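PDB 5KHL: hemin ABC transporter, periplasmic hemin-binding protein HutB from Vibrio cholerae, which probably captures heme in the periplasm and delivers it to the membrane components of an ABC transporter for import. Local coordinates for residues Asp169-Ala181 and Ala249-Ala262. Sequence-based numbering, arbitrary orientation.
Sequences DTVPDTIIGLIGA and ALVGGLGLKSLQEA
In this class III periplasmic binding protein fold, helix 171-178 of the C-terminal lobe packs against the loop 249-255 and the first turns of the chain's last helix, where these meet the lobe junction, with Val-171 and Ile-175 giving the larger part of the helix's side. The axes of 171-178 and 256-262 come within 9.7 Å and cross at -44°. Val-171 drives its two methyls into the loop: CG1 lies against the carbonyl oxygen of Ala-249, while CG2 meets Gly-253 CA at 3.5 Å, just after a cis peptide bond. With CG1 anti to the carbonyl carbon (chi1 -75°), Ile-175 sends CD1 between Leu-250 CD2 (3.9 Å) and Ser-258 CB (3.8 Å), and its other branch, CG2, rests on Ala-262 CB. The side chain of Leu-254 lies at a slant to those of Thr-174 and Ile-175, its CD1 3.9 Å from Thr-174 CG2 and from Ile-175 CG1. Further along, Leu-178 CD1 reaches Leu-259 CD2, and Ile-179 CG2 packs on Ala-262 CB at 3.8 Å. Strand 152-156 adds Phe-154, which touches both Pro-172 and Leu-250. Behind the apolar layer, Ser-258 OG donates to Ala-249 O (2.8 Å), tilted 28° from the carbonyl plane, and accepts from Gly-255 N, tying the loop to the helix start. No hydrogen bond joins the two segments, so their cohesion is apolar, while Ser-258 gives the buried Ala-249 carbonyl its polar partner.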
loop_
_atom_site.group_PDB
_atom_site.type_symbol
_atom_site.label_atom_id
_atom_site.label_comp_id
_atom_site.label_asym_id
_atom_site.label_seq_id
_atom_site.Cartn_x
_atom_site.Cartn_y
_atom_site.Cartn_z
ATOM N N ASP A 169 7.701 -4.171 9.962
ATOM C CA ASP A 169 6.345 -4.623 9.641
ATOM C C ASP A 169 5.421 -3.598 8.969
ATOM O O ASP A 169 4.204 -3.656 9.126
ATOM C CB ASP A 169 5.662 -5.133 10.903
ATOM C CG ASP A 169 5.871 -6.606 11.116
ATOM O OD1 ASP A 169 6.732 -6.967 11.946
ATOM O OD2 ASP A 169 5.181 -7.397 10.433
ATOM N N THR A 170 5.989 -2.690 8.192
ATOM C CA THR A 170 5.187 -1.750 7.417
ATOM C C THR A 170 5.468 -1.906 5.922
ATOM O O THR A 170 6.575 -2.270 5.520
ATOM C CB THR A 170 5.459 -0.293 7.847
ATOM O OG1 THR A 170 6.817 0.060 7.532
ATOM C CG2 THR A 170 5.201 -0.105 9.355
ATOM N N VAL A 171 4.463 -1.650 5.098
ATOM C CA VAL A 171 4.685 -1.650 3.657
ATOM C C VAL A 171 5.833 -0.691 3.262
ATOM O O VAL A 171 6.645 -1.040 2.415
ATOM C CB VAL A 171 3.379 -1.302 2.876
ATOM C CG1 VAL A 171 3.583 -1.410 1.372
ATOM C CG2 VAL A 171 2.260 -2.212 3.312
ATOM N N PRO A 172 5.919 0.510 3.877
ATOM C CA PRO A 172 7.094 1.323 3.551
ATOM C C PRO A 172 8.420 0.681 3.965
ATOM O O PRO A 172 9.404 0.869 3.271
ATOM C CB PRO A 172 6.841 2.616 4.327
ATOM C CG PRO A 172 5.400 2.694 4.412
ATOM C CD PRO A 172 4.943 1.296 4.643
ATOM N N ASP A 173 8.449 -0.087 5.046
ATOM C CA ASP A 173 9.669 -0.820 5.375
ATOM C C ASP A 173 10.045 -1.864 4.327
ATOM O O ASP A 173 11.213 -1.982 3.960
ATOM C CB ASP A 173 9.556 -1.512 6.726
ATOM C CG ASP A 173 10.779 -2.347 7.032
ATOM O OD1 ASP A 173 10.670 -3.586 7.084
ATOM O OD2 ASP A 173 11.856 -1.743 7.167
ATOM N N THR A 174 9.066 -2.630 3.859
ATOM C CA THR A 174 9.327 -3.675 2.877
ATOM C C THR A 174 9.854 -3.066 1.569
ATOM O O THR A 174 10.795 -3.591 0.942
ATOM C CB THR A 174 8.053 -4.489 2.605
ATOM O OG1 THR A 174 7.611 -5.105 3.813
ATOM C CG2 THR A 174 8.265 -5.552 1.553
ATOM N N ILE A 175 9.271 -1.931 1.185
ATOM C CA ILE A 175 9.629 -1.264 -0.060
ATOM C C ILE A 175 11.074 -0.760 -0.024
ATOM O O ILE A 175 11.798 -0.881 -1.008
ATOM C CB ILE A 175 8.641 -0.109 -0.368
ATOM C CG1 ILE A 175 7.316 -0.707 -0.854
ATOM C CG2 ILE A 175 9.215 0.905 -1.390
ATOM C CD1 ILE A 175 6.172 0.310 -0.902
ATOM N N ILE A 176 11.481 -0.207 1.114
ATOM C CA ILE A 176 12.856 0.225 1.332
ATOM C C ILE A 176 13.863 -0.952 1.211
ATOM O O ILE A 176 14.925 -0.813 0.594
ATOM C CB ILE A 176 12.993 0.907 2.714
ATOM C CG1 ILE A 176 12.292 2.256 2.701
ATOM C CG2 ILE A 176 14.447 1.128 3.090
ATOM C CD1 ILE A 176 12.069 2.828 4.098
ATOM N N GLY A 177 13.525 -2.101 1.790
ATOM C CA GLY A 177 14.356 -3.287 1.641
ATOM C C GLY A 177 14.445 -3.708 0.183
ATOM O O GLY A 177 15.525 -3.996 -0.314
ATOM N N LEU A 178 13.304 -3.717 -0.506
ATOM C CA LEU A 178 13.247 -4.138 -1.901
ATOM C C LEU A 178 14.013 -3.225 -2.852
ATOM O O LEU A 178 14.566 -3.704 -3.847
ATOM C CB LEU A 178 11.796 -4.268 -2.362
ATOM C CG LEU A 178 11.083 -5.522 -1.846
ATOM C CD1 LEU A 178 9.601 -5.488 -2.141
ATOM C CD2 LEU A 178 11.701 -6.756 -2.466
ATOM N N ILE A 179 14.071 -1.924 -2.567
ATOM C CA ILE A 179 14.882 -1.048 -3.403
ATOM C C ILE A 179 16.364 -1.212 -3.056
ATOM O O ILE A 179 17.229 -0.629 -3.705
ATOM C CB ILE A 179 14.491 0.437 -3.276
ATOM C CG1 ILE A 179 15.040 1.034 -1.978
ATOM C CG2 ILE A 179 12.972 0.627 -3.467
ATOM C CD1 ILE A 179 14.297 2.265 -1.503
ATOM N N GLY A 180 16.652 -2.016 -2.039
ATOM C CA GLY A 180 18.025 -2.309 -1.675
ATOM C C GLY A 180 18.619 -1.264 -0.756
ATOM O O GLY A 180 19.822 -1.014 -0.789
ATOM N N ALA A 181 17.777 -0.639 0.062
ATOM C CA ALA A 181 18.281 0.291 1.054
ATOM C C ALA A 181 18.162 -0.305 2.462
ATOM O O ALA A 181 17.499 -1.330 2.661
ATOM C CB ALA A 181 17.540 1.625 0.962
ATOM N N ALA A 249 0.235 2.670 -2.845
ATOM C CA ALA A 249 1.202 1.573 -2.829
ATOM C C ALA A 249 1.516 1.167 -1.405
ATOM O O ALA A 249 2.324 0.270 -1.172
ATOM C CB ALA A 249 2.484 1.974 -3.555
ATOM N N LEU A 250 0.878 1.836 -0.453
ATOM C CA LEU A 250 1.157 1.607 0.956
ATOM C C LEU A 250 -0.041 0.973 1.656
ATOM O O LEU A 250 0.047 0.556 2.816
ATOM C CB LEU A 250 1.521 2.921 1.648
ATOM C CG LEU A 250 2.576 3.832 1.017
ATOM C CD1 LEU A 250 2.949 4.942 1.994
ATOM C CD2 LEU A 250 3.804 3.059 0.558
ATOM N N VAL A 251 -1.154 0.902 0.940
ATOM C CA VAL A 251 -2.420 0.466 1.518
ATOM C C VAL A 251 -2.794 -0.955 1.087
ATOM O O VAL A 251 -2.781 -1.278 -0.099
ATOM C CB VAL A 251 -3.558 1.478 1.150
ATOM C CG1 VAL A 251 -4.880 0.780 0.845
ATOM C CG2 VAL A 251 -3.725 2.507 2.267
ATOM N N GLY A 252 -3.084 -1.813 2.061
ATOM C CA GLY A 252 -3.641 -3.110 1.743
ATOM C C GLY A 252 -2.965 -4.480 1.889
ATOM O O GLY A 252 -3.715 -5.456 1.890
ATOM N N GLY A 253 -1.638 -4.644 1.970
ATOM C CA GLY A 253 -0.594 -3.642 1.892
ATOM C C GLY A 253 0.411 -3.736 0.739
ATOM O O GLY A 253 0.381 -2.861 -0.128
ATOM N N LEU A 254 1.315 -4.726 0.704
ATOM C CA LEU A 254 2.317 -4.750 -0.397
ATOM C C LEU A 254 1.720 -5.289 -1.684
ATOM O O LEU A 254 1.289 -6.431 -1.752
ATOM C CB LEU A 254 3.568 -5.562 -0.055
ATOM C CG LEU A 254 4.714 -5.449 -1.101
ATOM C CD1 LEU A 254 5.596 -4.209 -0.902
ATOM C CD2 LEU A 254 5.589 -6.713 -1.179
ATOM N N GLY A 255 1.706 -4.462 -2.716
ATOM C CA GLY A 255 1.013 -4.819 -3.940
ATOM C C GLY A 255 1.771 -4.492 -5.211
ATOM O O GLY A 255 2.982 -4.267 -5.181
ATOM N N LEU A 256 1.045 -4.472 -6.329
ATOM C CA LEU A 256 1.648 -4.266 -7.638
ATOM C C LEU A 256 2.164 -2.841 -7.785
ATOM O O LEU A 256 3.264 -2.612 -8.316
ATOM C CB LEU A 256 0.646 -4.582 -8.739
ATOM C CG LEU A 256 -0.005 -5.965 -8.636
ATOM C CD1 LEU A 256 -0.870 -6.225 -9.858
ATOM C CD2 LEU A 256 1.044 -7.074 -8.473
ATOM N N LYS A 257 1.366 -1.890 -7.305
ATOM C CA LYS A 257 1.770 -0.485 -7.228
ATOM C C LYS A 257 3.012 -0.292 -6.339
ATOM O O LYS A 257 3.890 0.500 -6.664
ATOM C CB LYS A 257 0.611 0.369 -6.702
ATOM C CG LYS A 257 0.786 1.868 -6.898
ATOM C CD LYS A 257 0.792 2.248 -8.380
ATOM C CE LYS A 257 1.714 3.446 -8.652
ATOM N NZ LYS A 257 1.295 4.670 -7.927
ATOM N N SER A 258 3.070 -1.022 -5.225
ATOM C CA SER A 258 4.226 -0.988 -4.335
ATOM C C SER A 258 5.494 -1.325 -5.094
ATOM O O SER A 258 6.481 -0.598 -5.031
ATOM C CB SER A 258 4.060 -1.960 -3.174
ATOM O OG SER A 258 2.716 -2.040 -2.755
ATOM N N LEU A 259 5.451 -2.434 -5.821
ATOM C CA LEU A 259 6.572 -2.873 -6.636
ATOM C C LEU A 259 6.976 -1.851 -7.717
ATOM O O LEU A 259 8.166 -1.633 -7.956
ATOM C CB LEU A 259 6.230 -4.219 -7.286
ATOM C CG LEU A 259 5.923 -5.400 -6.356
ATOM C CD1 LEU A 259 6.124 -6.701 -7.091
ATOM C CD2 LEU A 259 6.796 -5.362 -5.106
ATOM N N GLN A 260 5.977 -1.244 -8.361
ATOM C CA GLN A 260 6.178 -0.219 -9.383
ATOM C C GLN A 260 6.801 1.073 -8.821
ATOM O O GLN A 260 7.729 1.619 -9.406
ATOM C CB GLN A 260 4.841 0.100 -10.090
ATOM C CG GLN A 260 4.947 0.344 -11.614
ATOM C CD GLN A 260 5.116 -0.938 -12.461
ATOM O OE1 GLN A 260 4.540 -1.989 -12.159
ATOM N NE2 GLN A 260 5.910 -0.841 -13.528
ATOM N N GLU A 261 6.290 1.554 -7.695
ATOM C CA GLU A 261 6.925 2.663 -6.974
ATOM C C GLU A 261 8.338 2.340 -6.547
ATOM O O GLU A 261 9.224 3.175 -6.663
ATOM C CB GLU A 261 6.132 3.039 -5.722
ATOM C CG GLU A 261 4.867 3.789 -6.010
ATOM C CD GLU A 261 5.132 5.069 -6.753
ATOM O OE1 GLU A 261 5.182 6.124 -6.093
ATOM O OE2 GLU A 261 5.296 5.017 -7.990
ATOM N N ALA A 262 8.530 1.128 -6.030
ATOM C CA ALA A 262 9.842 0.690 -5.553
ATOM C C ALA A 262 10.874 0.781 -6.664
ATOM O O ALA A 262 11.950 1.332 -6.448
ATOM C CB ALA A 262 9.770 -0.744 -4.988
#